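Local coordinates for alcohol dehydrogenase, zinc-containing (Streptococcus pneumoniae serotype 2, PDB 5YLN), which probably oxidises alcohols with NAD+ as a zinc-dependent alcohol dehydrogenase, carrying two zinc sites in each chain, at residues V34-C42 with K346-A356; C108-F116 with L128-T136. All coordinates share one frame; numbering follows the deposited sequence.

Interaction 1: residues V34-C42 with K346-A356; sequences VRIVKTTIC and KVIIENDISEA. With ZN (zinc ion), chain E.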
ATOM      1  N   VAL A  34     -27.045 -21.984 -15.498  1.00 38.45           N
ATOM      2  CA  VAL A  34     -25.974 -22.964 -15.624  1.00 30.33           C
ATOM      3  C   VAL A  34     -26.301 -24.173 -14.759  1.00 35.54           C
ATOM      4  O   VAL A  34     -26.750 -24.029 -13.616  1.00 36.91           O
ATOM      5  CB  VAL A  34     -24.612 -22.343 -15.236  1.00 36.38           C
ATOM      6  CG1 VAL A  34     -23.504 -23.372 -15.309  1.00 36.70           C
ATOM      7  CG2 VAL A  34     -24.293 -21.162 -16.149  1.00 30.97           C
ATOM      8  N   ARG A  35     -26.091 -25.364 -15.313  1.00 38.55           N
ATOM      9  CA  ARG A  35     -26.169 -26.602 -14.544  1.00 41.67           C
ATOM     10  C   ARG A  35     -24.804 -26.887 -13.931  1.00 44.01           C
ATOM     11  O   ARG A  35     -23.824 -27.083 -14.663  1.00 35.46           O
ATOM     12  CB  ARG A  35     -26.609 -27.772 -15.423  1.00 39.43           C
ATOM     13  CG  ARG A  35     -26.422 -29.118 -14.729  1.00 40.46           C
ATOM     14  CD  ARG A  35     -27.194 -30.258 -15.408  1.00 44.03           C
ATOM     15  NE  ARG A  35     -26.876 -30.401 -16.829  1.00 46.10           N
ATOM     16  CZ  ARG A  35     -25.785 -31.004 -17.296  1.00 47.51           C
ATOM     17  NH1 ARG A  35     -24.882 -31.500 -16.457  1.00 44.68           N
ATOM     18  NH2 ARG A  35     -25.587 -31.104 -18.609  1.00 40.25           N
ATOM     19  N   ILE A  36     -24.732 -26.902 -12.595  1.00 41.74           N
ATOM     20  CA  ILE A  36     -23.451 -27.130 -11.935  1.00 35.37           C
ATOM     21  C   ILE A  36     -23.006 -28.567 -12.176  1.00 31.33           C
ATOM     22  O   ILE A  36     -23.776 -29.517 -11.980  1.00 42.79           O
ATOM     23  CB  ILE A  36     -23.533 -26.826 -10.428  1.00 39.44           C
ATOM     24  CG1 ILE A  36     -23.905 -25.367 -10.155  1.00 31.38           C
ATOM     25  CG2 ILE A  36     -22.216 -27.151  -9.754  1.00 32.64           C
ATOM     26  CD1 ILE A  36     -22.940 -24.362 -10.729  1.00 29.78           C
ATOM     27  N   VAL A  37     -21.764 -28.727 -12.624  1.00 35.30           N
ATOM     28  CA  VAL A  37     -21.125 -30.038 -12.755  1.00 31.57           C
ATOM     29  C   VAL A  37     -20.280 -30.363 -11.528  1.00 35.44           C
ATOM     30  O   VAL A  37     -20.400 -31.448 -10.965  1.00 38.48           O
ATOM     31  CB  VAL A  37     -20.281 -30.099 -14.051  1.00 38.62           C
ATOM     32  CG1 VAL A  37     -19.409 -31.344 -14.080  1.00 38.05           C
ATOM     33  CG2 VAL A  37     -21.185 -30.048 -15.281  1.00 33.39           C
ATOM     34  N   LYS A  38     -19.427 -29.425 -11.097  1.00 32.99           N
ATOM     35  CA  LYS A  38     -18.551 -29.628  -9.952  1.00 32.11           C
ATOM     36  C   LYS A  38     -18.367 -28.315  -9.207  1.00 31.97           C
ATOM     37  O   LYS A  38     -18.359 -27.244  -9.806  1.00 32.12           O
ATOM     38  CB  LYS A  38     -17.183 -30.177 -10.364  1.00 36.19           C
ATOM     39  CG  LYS A  38     -17.152 -31.674 -10.578  1.00 35.66           C
ATOM     40  CD  LYS A  38     -15.863 -32.101 -11.269  1.00 37.65           C
ATOM     41  CE  LYS A  38     -15.972 -33.567 -11.695  1.00 40.43           C
ATOM     42  NZ  LYS A  38     -14.678 -34.124 -12.129  1.00 37.07           N
ATOM     43  N   THR A  39     -18.231 -28.408  -7.891  1.00 31.67           N
ATOM     44  CA  THR A  39     -18.088 -27.223  -7.060  1.00 29.58           C
ATOM     45  C   THR A  39     -17.125 -27.560  -5.926  1.00 33.34           C
ATOM     46  O   THR A  39     -16.555 -28.657  -5.873  1.00 34.46           O
ATOM     47  CB  THR A  39     -19.460 -26.745  -6.550  1.00 37.92           C
ATOM     48  OG1 THR A  39     -19.336 -25.448  -5.969  1.00 37.53           O
ATOM     49  CG2 THR A  39     -20.064 -27.726  -5.490  1.00 30.58           C
ATOM     50  N   THR A  40     -16.928 -26.599  -5.024  1.00 30.03           N
ATOM     51  CA  THR A  40     -16.082 -26.777  -3.846  1.00 31.75           C
ATOM     52  C   THR A  40     -16.601 -25.879  -2.703  1.00 30.46           C
ATOM     53  O   THR A  40     -17.621 -25.196  -2.828  1.00 31.21           O
ATOM     54  CB  THR A  40     -14.613 -26.495  -4.225  1.00 34.52           C
ATOM     55  OG1 THR A  40     -13.728 -26.785  -3.134  1.00 32.09           O
ATOM     56  CG2 THR A  40     -14.424 -25.059  -4.621  1.00 28.46           C
ATOM     57  N   ILE A  41     -15.888 -25.894  -1.578  1.00 30.34           N
ATOM     58  CA  ILE A  41     -16.173 -25.059  -0.414  1.00 29.85           C
ATOM     59  C   ILE A  41     -14.991 -24.119  -0.197  1.00 43.71           C
ATOM     60  O   ILE A  41     -13.828 -24.517  -0.336  1.00 37.82           O
ATOM     61  CB  ILE A  41     -16.403 -25.898   0.864  1.00 37.52           C
ATOM     62  CG1 ILE A  41     -17.322 -27.099   0.610  1.00 36.67           C
ATOM     63  CG2 ILE A  41     -16.984 -25.040   1.973  1.00 36.19           C
ATOM     64  CD1 ILE A  41     -17.256 -28.120   1.714  1.00 31.68           C
ATOM     65  N   CYS A  42     -15.293 -22.883   0.167  1.00 36.24           N
ATOM     66  CA  CYS A  42     -14.312 -21.874   0.525  1.00 31.43           C
ATOM     67  C   CYS A  42     -14.359 -21.638   2.029  1.00 35.03           C
ATOM     68  O   CYS A  42     -15.391 -21.851   2.670  1.00 29.72           O
ATOM     69  CB  CYS A  42     -14.600 -20.572  -0.221  1.00 32.09           C
ATOM     70  SG  CYS A  42     -13.543 -19.215   0.277  1.00 37.18           S
ATOM     71  N   LYS A 346      -8.500 -28.515  -0.125  1.00 29.74           N
ATOM     72  CA  LYS A 346      -9.741 -28.249  -0.886  1.00 34.27           C
ATOM     73  C   LYS A 346     -10.488 -29.535  -1.259  1.00 39.81           C
ATOM     74  O   LYS A 346      -9.873 -30.539  -1.625  1.00 40.74           O
ATOM     75  CB  LYS A 346      -9.471 -27.482  -2.185  1.00 32.84           C
ATOM     76  CG  LYS A 346      -9.132 -25.997  -2.035  1.00 31.52           C
ATOM     77  CD  LYS A 346     -10.305 -25.236  -1.456  1.00 31.92           C
ATOM     78  CE  LYS A 346     -10.531 -23.947  -2.154  1.00 34.42           C
ATOM     79  NZ  LYS A 346     -11.962 -23.516  -2.217  1.00 28.10           N
ATOM     80  N   VAL A 347     -11.821 -29.494  -1.204  1.00 38.18           N
ATOM     81  CA  VAL A 347     -12.641 -30.629  -1.601  1.00 41.91           C
ATOM     82  C   VAL A 347     -13.285 -30.309  -2.939  1.00 40.48           C
ATOM     83  O   VAL A 347     -13.484 -29.147  -3.301  1.00 40.67           O
ATOM     84  CB  VAL A 347     -13.719 -30.991  -0.546  1.00 42.52           C
ATOM     85  CG1 VAL A 347     -13.139 -30.954   0.858  1.00 31.57           C
ATOM     86  CG2 VAL A 347     -14.947 -30.087  -0.665  1.00 36.41           C
ATOM     87  N   ILE A 348     -13.617 -31.356  -3.687  1.00 33.07           N
ATOM     88  CA  ILE A 348     -14.395 -31.194  -4.907  1.00 43.91           C
ATOM     89  C   ILE A 348     -15.717 -31.932  -4.731  1.00 40.72           C
ATOM     90  O   ILE A 348     -15.763 -33.045  -4.194  1.00 31.67           O
ATOM     91  CB  ILE A 348     -13.624 -31.664  -6.163  1.00 48.65           C
ATOM     92  CG1 ILE A 348     -14.313 -31.188  -7.431  1.00 51.92           C
ATOM     93  CG2 ILE A 348     -13.544 -33.131  -6.223  1.00 51.21           C
ATOM     94  CD1 ILE A 348     -13.693 -29.959  -8.005  1.00 48.54           C
ATOM     95  N   ILE A 349     -16.800 -31.279  -5.144  1.00 36.41           N
ATOM     96  CA  ILE A 349     -18.153 -31.787  -4.982  1.00 34.63           C
ATOM     97  C   ILE A 349     -18.772 -31.908  -6.367  1.00 31.57           C
ATOM     98  O   ILE A 349     -18.868 -30.910  -7.086  1.00 34.86           O
ATOM     99  CB  ILE A 349     -18.995 -30.873  -4.080  1.00 37.67           C
ATOM    100  CG1 ILE A 349     -18.338 -30.728  -2.700  1.00 36.87           C
ATOM    101  CG2 ILE A 349     -20.401 -31.446  -3.934  1.00 43.85           C
ATOM    102  CD1 ILE A 349     -18.769 -29.487  -1.955  1.00 39.63           C
ATOM    103  N   GLU A 350     -19.205 -33.117  -6.729  1.00 32.12           N
ATOM    104  CA  GLU A 350     -19.698 -33.417  -8.069  1.00 39.64           C
ATOM    105  C   GLU A 350     -21.209 -33.607  -8.053  1.00 33.14           C
ATOM    106  O   GLU A 350     -21.736 -34.319  -7.196  1.00 34.14           O
ATOM    107  CB  GLU A 350     -19.031 -34.672  -8.635  1.00 45.09           C
ATOM    108  CG  GLU A 350     -19.292 -34.846 -10.115  1.00 51.43           C
ATOM    109  CD  GLU A 350     -18.619 -36.070 -10.684  1.00 63.41           C
ATOM    110  OE1 GLU A 350     -18.006 -36.839  -9.911  1.00 69.08           O
ATOM    111  OE2 GLU A 350     -18.707 -36.260 -11.912  1.00 68.60           O
ATOM    112  N   ASN A 351     -21.889 -32.997  -9.020  1.00 35.03           N
ATOM    113  CA  ASN A 351     -23.349 -33.033  -9.108  1.00 37.11           C
ATOM    114  C   ASN A 351     -23.782 -34.419  -9.589  1.00 43.87           C
ATOM    115  O   ASN A 351     -23.812 -34.703 -10.791  1.00 39.64           O
ATOM    116  CB  ASN A 351     -23.863 -31.936 -10.034  1.00 35.74           C
ATOM    117  CG  ASN A 351     -25.389 -31.899 -10.124  1.00 33.31           C
ATOM    118  OD1 ASN A 351     -26.085 -32.788  -9.603  1.00 33.99           O
ATOM    119  ND2 ASN A 351     -25.911 -30.884 -10.786  1.00 33.07           N
ATOM    120  N   ASP A 352     -24.142 -35.278  -8.642  1.00 37.68           N
ATOM    121  CA  ASP A 352     -24.630 -36.618  -8.926  1.00 35.14           C
ATOM    122  C   ASP A 352     -26.147 -36.665  -9.043  1.00 48.04           C
ATOM    123  O   ASP A 352     -26.709 -37.757  -9.134  1.00 36.47           O
ATOM    124  CB  ASP A 352     -24.175 -37.596  -7.831  1.00 41.75           C
ATOM    125  CG  ASP A 352     -24.738 -37.238  -6.447  1.00 41.13           C
ATOM    126  OD1 ASP A 352     -24.916 -36.024  -6.187  1.00 42.08           O
ATOM    127  OD2 ASP A 352     -24.996 -38.156  -5.620  1.00 45.52           O
ATOM    128  N   ILE A 353     -26.820 -35.517  -9.036  1.00 48.94           N
ATOM    129  CA  ILE A 353     -28.277 -35.465  -8.973  1.00 45.24           C
ATOM    130  C   ILE A 353     -28.886 -35.107 -10.320  1.00 41.76           C
ATOM    131  O   ILE A 353     -29.853 -35.736 -10.746  1.00 44.34           O
ATOM    132  CB  ILE A 353     -28.737 -34.475  -7.873  1.00 47.48           C
ATOM    133  CG1 ILE A 353     -28.222 -34.913  -6.494  1.00 46.02           C
ATOM    134  CG2 ILE A 353     -30.277 -34.362  -7.853  1.00 39.26           C
ATOM    135  CD1 ILE A 353     -28.504 -33.931  -5.361  1.00 36.98           C
ATOM    136  N   SER A 354     -28.322 -34.121 -11.009  1.00 36.42           N
ATOM    137  CA  SER A 354     -28.967 -33.567 -12.188  1.00 40.21           C
ATOM    138  C   SER A 354     -28.809 -34.480 -13.404  1.00 47.33           C
ATOM    139  O   SER A 354     -27.789 -35.154 -13.577  1.00 51.06           O
ATOM    140  CB  SER A 354     -28.395 -32.187 -12.506  1.00 41.49           C
ATOM    141  OG  SER A 354     -28.539 -31.277 -11.421  1.00 46.86           O
ATOM    142  N   GLU A 355     -29.839 -34.493 -14.249  1.00 46.36           N
ATOM    143  CA  GLU A 355     -29.774 -35.064 -15.585  1.00 55.20           C
ATOM    144  C   GLU A 355     -29.640 -33.953 -16.624  1.00 62.65           C
ATOM    145  O   GLU A 355     -30.100 -32.827 -16.413  1.00 68.84           O
ATOM    146  CB  GLU A 355     -31.017 -35.898 -15.886  1.00 54.82           C
ATOM    147  CG  GLU A 355     -30.778 -37.395 -15.871  1.00 65.00           C
ATOM    148  CD  GLU A 355     -32.074 -38.174 -15.943  1.00 80.27           C
ATOM    149  OE1 GLU A 355     -33.095 -37.673 -15.417  1.00 80.74           O
ATOM    150  OE2 GLU A 355     -32.075 -39.279 -16.529  1.00 88.35           O
ATOM    151  N   ALA A 356     -29.012 -34.283 -17.752  1.00 62.96           N
ATOM    152  CA  ALA A 356     -28.789 -33.316 -18.836  1.00 59.97           C
ATOM    153  C   ALA A 356     -30.086 -32.704 -19.372  1.00 62.97           C
ATOM    154  O   ALA A 356     -31.111 -33.383 -19.484  1.00 60.46           O
ATOM    155  CB  ALA A 356     -28.024 -33.971 -19.969  1.00 52.21           C
TER
HETATM  156 ZN    ZN E 401     -14.096 -17.746  -1.704  1.00 47.25          ZN
HETATM  157  O   HOH W   1     -12.951 -26.953  -0.136  1.00 33.82           O

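Interaction 2: residues C108-F116 with L128-T136; sequences CEDEGGWIF and LRVPHADNT. With ZN (zinc ion), chain F.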
ATOM      1  N   CYS A 108     -17.968  -3.971  -9.149  1.00 34.08           N
ATOM      2  CA  CYS A 108     -18.999  -3.652 -10.132  1.00 33.13           C
ATOM      3  C   CYS A 108     -20.256  -3.118  -9.438  1.00 33.83           C
ATOM      4  O   CYS A 108     -20.708  -3.668  -8.430  1.00 37.31           O
ATOM      5  CB  CYS A 108     -19.316  -4.901 -10.966  1.00 27.12           C
ATOM      6  SG  CYS A 108     -20.820  -4.747 -11.959  1.00 36.26           S
ATOM      7  N   GLU A 109     -20.824  -2.040  -9.986  1.00 27.13           N
ATOM      8  CA  GLU A 109     -21.933  -1.321  -9.351  1.00 34.52           C
ATOM      9  C   GLU A 109     -23.314  -1.744  -9.847  1.00 37.94           C
ATOM     10  O   GLU A 109     -24.309  -1.133  -9.457  1.00 38.17           O
ATOM     11  CB  GLU A 109     -21.776   0.193  -9.552  1.00 39.61           C
ATOM     12  CG  GLU A 109     -20.458   0.764  -9.034  1.00 45.92           C
ATOM     13  CD  GLU A 109     -20.328   2.291  -9.199  1.00 49.91           C
ATOM     14  OE1 GLU A 109     -19.886   2.959  -8.236  1.00 50.38           O
ATOM     15  OE2 GLU A 109     -20.652   2.820 -10.285  1.00 44.24           O
ATOM     16  N   ASP A 110     -23.408  -2.759 -10.703  1.00 43.70           N
ATOM     17  CA  ASP A 110     -24.681  -3.178 -11.295  1.00 41.32           C
ATOM     18  C   ASP A 110     -24.778  -4.699 -11.163  1.00 40.57           C
ATOM     19  O   ASP A 110     -24.331  -5.423 -12.058  1.00 41.40           O
ATOM     20  CB  ASP A 110     -24.756  -2.719 -12.741  1.00 37.58           C
ATOM     21  CG  ASP A 110     -25.955  -3.284 -13.473  1.00 48.71           C
ATOM     22  OD1 ASP A 110     -26.943  -3.655 -12.804  1.00 50.57           O
ATOM     23  OD2 ASP A 110     -25.895  -3.374 -14.726  1.00 55.16           O
ATOM     24  N   GLU A 111     -25.371  -5.161 -10.062  1.00 32.12           N
ATOM     25  CA  GLU A 111     -25.449  -6.578  -9.689  1.00 30.20           C
ATOM     26  C   GLU A 111     -24.117  -7.282  -9.943  1.00 42.91           C
ATOM     27  O   GLU A 111     -24.018  -8.259 -10.686  1.00 50.31           O
ATOM     28  CB  GLU A 111     -26.597  -7.311 -10.408  1.00 34.53           C
ATOM     29  CG  GLU A 111     -27.028  -8.620  -9.642  1.00 34.63           C
ATOM     30  CD  GLU A 111     -28.195  -9.418 -10.271  1.00 43.65           C
ATOM     31  OE1 GLU A 111     -28.587  -9.154 -11.426  1.00 48.66           O
ATOM     32  OE2 GLU A 111     -28.731 -10.330  -9.588  1.00 48.71           O
ATOM     33  N   GLY A 112     -23.073  -6.755  -9.302  1.00 42.24           N
ATOM     34  CA  GLY A 112     -21.723  -7.207  -9.561  1.00 39.24           C
ATOM     35  C   GLY A 112     -20.915  -7.322  -8.286  1.00 34.53           C
ATOM     36  O   GLY A 112     -21.399  -7.033  -7.194  1.00 41.44           O
ATOM     37  N   GLY A 113     -19.675  -7.759  -8.451  1.00 37.45           N
ATOM     38  CA  GLY A 113     -18.810  -8.032  -7.329  1.00 39.30           C
ATOM     39  C   GLY A 113     -18.956  -9.468  -6.871  1.00 33.06           C
ATOM     40  O   GLY A 113     -19.423 -10.347  -7.605  1.00 29.47           O
ATOM     41  N   TRP A 114     -18.563  -9.704  -5.620  1.00 35.82           N
ATOM     42  CA  TRP A 114     -18.737 -11.021  -5.019  1.00 26.68           C
ATOM     43  C   TRP A 114     -20.146 -11.087  -4.460  1.00 34.71           C
ATOM     44  O   TRP A 114     -20.444 -10.513  -3.409  1.00 40.56           O
ATOM     45  CB  TRP A 114     -17.693 -11.301  -3.948  1.00 29.21           C
ATOM     46  CG  TRP A 114     -18.067 -12.485  -3.152  1.00 34.53           C
ATOM     47  CD1 TRP A 114     -18.417 -13.727  -3.627  1.00 39.32           C
ATOM     48  CD2 TRP A 114     -18.198 -12.547  -1.737  1.00 36.13           C
ATOM     49  NE1 TRP A 114     -18.738 -14.567  -2.582  1.00 31.78           N
ATOM     50  CE2 TRP A 114     -18.620 -13.858  -1.409  1.00 42.21           C
ATOM     51  CE3 TRP A 114     -17.992 -11.630  -0.707  1.00 40.13           C
ATOM     52  CZ2 TRP A 114     -18.833 -14.259  -0.100  1.00 38.35           C
ATOM     53  CZ3 TRP A 114     -18.223 -12.030   0.597  1.00 40.76           C
ATOM     54  CH2 TRP A 114     -18.627 -13.330   0.888  1.00 36.82           C
ATOM     55  N   ILE A 115     -21.036 -11.771  -5.172  1.00 27.44           N
ATOM     56  CA  ILE A 115     -22.414 -11.841  -4.703  1.00 38.31           C
ATOM     57  C   ILE A 115     -22.887 -13.292  -4.600  1.00 32.39           C
ATOM     58  O   ILE A 115     -23.828 -13.587  -3.849  1.00 30.73           O
ATOM     59  CB  ILE A 115     -23.348 -10.999  -5.598  1.00 32.03           C
ATOM     60  CG1 ILE A 115     -23.247 -11.423  -7.062  1.00 32.44           C
ATOM     61  CG2 ILE A 115     -23.065  -9.471  -5.417  1.00 31.76           C
ATOM     62  CD1 ILE A 115     -24.151 -10.608  -7.966  1.00 36.77           C
ATOM     63  N   PHE A 116     -22.255 -14.198  -5.358  1.00 35.79           N
ATOM     64  CA  PHE A 116     -22.642 -15.615  -5.307  1.00 35.01           C
ATOM     65  C   PHE A 116     -22.489 -16.135  -3.870  1.00 35.53           C
ATOM     66  O   PHE A 116     -21.391 -16.027  -3.305  1.00 30.24           O
ATOM     67  CB  PHE A 116     -21.799 -16.478  -6.264  1.00 32.44           C
ATOM     68  CG  PHE A 116     -22.154 -16.347  -7.733  1.00 34.47           C
ATOM     69  CD1 PHE A 116     -23.465 -16.480  -8.182  1.00 37.37           C
ATOM     70  CD2 PHE A 116     -21.153 -16.146  -8.674  1.00 27.51           C
ATOM     71  CE1 PHE A 116     -23.771 -16.381  -9.533  1.00 40.24           C
ATOM     72  CE2 PHE A 116     -21.441 -16.035 -10.036  1.00 39.02           C
ATOM     73  CZ  PHE A 116     -22.752 -16.145 -10.469  1.00 36.71           C
ATOM     74  N   LEU A 128     -27.722 -22.807 -11.360  1.00 32.16           N
ATOM     75  CA  LEU A 128     -27.277 -21.499 -10.911  1.00 30.73           C
ATOM     76  C   LEU A 128     -27.744 -20.441 -11.900  1.00 42.51           C
ATOM     77  O   LEU A 128     -27.505 -20.569 -13.102  1.00 30.46           O
ATOM     78  CB  LEU A 128     -25.749 -21.480 -10.783  1.00 30.09           C
ATOM     79  CG  LEU A 128     -25.066 -20.124 -10.586  1.00 34.44           C
ATOM     80  CD1 LEU A 128     -25.338 -19.607  -9.175  1.00 32.63           C
ATOM     81  CD2 LEU A 128     -23.571 -20.251 -10.853  1.00 28.94           C
ATOM     82  N   ARG A 129     -28.391 -19.392 -11.404  1.00 38.97           N
ATOM     83  CA  ARG A 129     -28.589 -18.204 -12.215  1.00 38.20           C
ATOM     84  C   ARG A 129     -27.298 -17.395 -12.210  1.00 38.63           C
ATOM     85  O   ARG A 129     -26.767 -17.061 -11.142  1.00 31.17           O
ATOM     86  CB  ARG A 129     -29.750 -17.353 -11.704  1.00 32.37           C
ATOM     87  CG  ARG A 129     -29.678 -15.940 -12.264  1.00 38.49           C
ATOM     88  CD  ARG A 129     -30.853 -15.073 -11.890  1.00 40.35           C
ATOM     89  NE  ARG A 129     -30.674 -13.758 -12.506  1.00 38.95           N
ATOM     90  CZ  ARG A 129     -30.265 -12.674 -11.854  1.00 42.11           C
ATOM     91  NH1 ARG A 129     -30.016 -12.737 -10.545  1.00 30.42           N
ATOM     92  NH2 ARG A 129     -30.096 -11.529 -12.510  1.00 36.67           N
ATOM     93  N   VAL A 130     -26.784 -17.091 -13.395  1.00 29.41           N
ATOM     94  CA  VAL A 130     -25.538 -16.347 -13.535  1.00 32.77           C
ATOM     95  C   VAL A 130     -25.861 -14.978 -14.133  1.00 31.09           C
ATOM     96  O   VAL A 130     -26.167 -14.887 -15.329  1.00 37.92           O
ATOM     97  CB  VAL A 130     -24.542 -17.104 -14.413  1.00 36.21           C
ATOM     98  CG1 VAL A 130     -23.261 -16.306 -14.560  1.00 29.05           C
ATOM     99  CG2 VAL A 130     -24.304 -18.472 -13.838  1.00 33.65           C
ATOM    100  N   PRO A 131     -25.789 -13.889 -13.362  1.00 37.47           N
ATOM    101  CA  PRO A 131     -25.936 -12.551 -13.963  1.00 34.64           C
ATOM    102  C   PRO A 131     -24.739 -12.224 -14.845  1.00 34.07           C
ATOM    103  O   PRO A 131     -23.637 -12.725 -14.624  1.00 34.89           O
ATOM    104  CB  PRO A 131     -25.996 -11.607 -12.754  1.00 33.36           C
ATOM    105  CG  PRO A 131     -26.063 -12.504 -11.520  1.00 36.79           C
ATOM    106  CD  PRO A 131     -25.447 -13.816 -11.933  1.00 32.34           C
ATOM    107  N   HIS A 132     -24.981 -11.396 -15.868  1.00 37.58           N
ATOM    108  CA  HIS A 132     -23.940 -10.920 -16.788  1.00 32.82           C
ATOM    109  C   HIS A 132     -23.088 -12.062 -17.325  1.00 35.20           C
ATOM    110  O   HIS A 132     -21.859 -12.064 -17.200  1.00 34.07           O
ATOM    111  CB  HIS A 132     -23.060  -9.879 -16.112  1.00 30.82           C
ATOM    112  CG  HIS A 132     -23.824  -8.711 -15.580  1.00 35.26           C
ATOM    113  ND1 HIS A 132     -24.618  -7.918 -16.379  1.00 43.23           N
ATOM    114  CD2 HIS A 132     -23.934  -8.215 -14.324  1.00 40.00           C
ATOM    115  CE1 HIS A 132     -25.184  -6.980 -15.638  1.00 40.09           C
ATOM    116  NE2 HIS A 132     -24.780  -7.135 -14.389  1.00 38.58           N
ATOM    117  N   ALA A 133     -23.760 -13.042 -17.935  1.00 37.19           N
ATOM    118  CA  ALA A 133     -23.097 -14.289 -18.313  1.00 36.37           C
ATOM    119  C   ALA A 133     -21.929 -14.046 -19.258  1.00 42.71           C
ATOM    120  O   ALA A 133     -20.900 -14.726 -19.165  1.00 41.80           O
ATOM    121  CB  ALA A 133     -24.101 -15.246 -18.953  1.00 30.37           C
ATOM    122  N   ASP A 134     -22.069 -13.094 -20.188  1.00 45.66           N
ATOM    123  CA  ASP A 134     -20.991 -12.842 -21.141  1.00 36.99           C
ATOM    124  C   ASP A 134     -19.705 -12.416 -20.441  1.00 39.81           C
ATOM    125  O   ASP A 134     -18.608 -12.653 -20.964  1.00 39.03           O
ATOM    126  CB  ASP A 134     -21.424 -11.786 -22.159  1.00 41.99           C
ATOM    127  CG  ASP A 134     -22.133 -12.385 -23.358  1.00 44.98           C
ATOM    128  OD1 ASP A 134     -21.808 -13.526 -23.715  1.00 46.22           O
ATOM    129  OD2 ASP A 134     -23.012 -11.721 -23.948  1.00 50.73           O
ATOM    130  N   ASN A 135     -19.808 -11.793 -19.263  1.00 32.42           N
ATOM    131  CA  ASN A 135     -18.626 -11.331 -18.548  1.00 36.54           C
ATOM    132  C   ASN A 135     -18.310 -12.141 -17.298  1.00 38.34           C
ATOM    133  O   ASN A 135     -17.310 -11.865 -16.633  1.00 38.43           O
ATOM    134  CB  ASN A 135     -18.772  -9.849 -18.184  1.00 36.80           C
ATOM    135  CG  ASN A 135     -19.047  -8.985 -19.386  1.00 44.35           C
ATOM    136  OD1 ASN A 135     -18.155  -8.727 -20.189  1.00 61.40           O
ATOM    137  ND2 ASN A 135     -20.277  -8.535 -19.524  1.00 49.18           N
ATOM    138  N   THR A 136     -19.123 -13.139 -16.967  1.00 40.83           N
ATOM    139  CA  THR A 136     -18.909 -13.944 -15.773  1.00 39.44           C
ATOM    140  C   THR A 136     -18.499 -15.373 -16.088  1.00 37.19           C
ATOM    141  O   THR A 136     -17.873 -16.023 -15.244  1.00 36.34           O
ATOM    142  CB  THR A 136     -20.188 -13.920 -14.912  1.00 36.94           C
ATOM    143  OG1 THR A 136     -20.511 -12.548 -14.636  1.00 34.36           O
ATOM    144  CG2 THR A 136     -20.040 -14.688 -13.567  1.00 31.57           C
TER
HETATM  145 ZN    ZN F 402     -19.842  -3.316 -13.593  0.71 39.83          ZN

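Interaction 1: residues V34-C42 with K346-A356
I349 meets T39 through both backbone and side chain. T39 N to I349 O and I349 N to T39 O each measure 2.7 Å, the reciprocal bonds of an antiparallel hydrogen-bonded pair, and the short strand segments run at 162° to one another. The two side chains lie abreast, with T39 CG2 3.6 Å from I349 CB. With CG1 anti to the carbonyl carbon (chi1 -58°) and the chain extended beyond it, I349 CD1 reaches I41 CG1, 3.8 Å away. I41 also leans on V347, and helix 329-337 packs on this apolar patch through I329, A332, Y333 and F336.

On the opposite face, K38 and E350 form the adjoining non-hydrogen-bonded pair. Their side chains run side by side and touch by methylenes, K38 CG to E350 CG being 3.9 Å. K38 NZ stays 4.6 Å from E350 OE2, beyond a salt bridge; its ammonium instead binds E147 and D146, so any attraction from E350 is probably long-range, on top of the methylene contact.

Beyond strand 347-350 the C-terminal tail runs past R35. R35 CD rests 3.7 Å from S354 CB, and the bend at chi3 (55°) brings one guanidinium face beneath A356 CA while NE pairs with E71. N351 turns the tail: ND2 donates to I36 O at 2.8 Å, nearly in the amide plane, and also to S354 OG, while OD1 accepts from I353 N (an Asx turn) and from S354 N, which extends it to an Asx motif. Four bonds thus fix the amide's rotation.

V37 and K38 both face I67, a classic beta bulge. The geometry is that of a C-terminal strand returning to the GroES-like domain of zinc-containing alcohol dehydrogenases, beside a strand followed, after a short loop, by the zinc ligand C42.

Interaction 2: residues C108-F116 with L128-T136
The ring of F116 plugs a hollow formed by L128, R129, V130, P131 and T136. L128 CD1 comes obliquely to within 3.6 Å of F116 CE1, whereas R129 O lies at the ring edge, in plane, 3.5 Å from the same carbon. P131 CD approaches F116 CZ to 3.9 Å as the side chains slide past each other in opposite directions. T136, whose side chain points against that of F116, brings CG2 to the ring edge at CE2, 4.0 Å away. I88, C92, M123 and H64, a zinc ligand with C42, also pack on the ring.

At the contact's other end, next to the four-cysteine zinc site of C94, C97, C100 and C108 characteristic of many zinc-containing alcohol dehydrogenases, H132 turns its ring edge to the backbone two residues after C108: NE2 donates to D110 O at 2.9 Å, with the acceptor 20° out of the ring plane. The imidazole also touches C94.

E111 reaches out as an extended arm and is met end-on by R129. R129 NH2 to E111 OE1 is 3.0 Å and R129 NH1 to E111 OE2 is 2.9 Å, both on the syn sides of a carboxylate turned 31° from the guanidinium plane. K28 supplies OE1 with a second salt bridge. P131 is a bump against the clasp, its CG 3.9 Å over one face of the R129 guanidinium, offset toward the rim, its CB against E111 OE1.

Interactions 1 and 2 have centres 19 Å apart, yet they share one sheet, in which strands 33-39 and 127-129 are antiparallel neighbours. The evidence for direct contact is V34 O to L128 N at 2.7 Å, a probable hydrogen bond, with V34 also packing on V130 and I36 on L128. Strand 33-39 therefore carries 127-129 as well as 347-350. Along the chain the order is 34-42, 108-116, 128-136, 346-356: interaction 2 closes locally, whereas interaction 1 spans the intervening six-stranded parallel Rossmann-type sheet and brings the C-terminus back. Through strand 127-129 and its contact with 108-116, the sheet leading to C42 is joined indirectly to the segment of C108, a ligand of the second zinc.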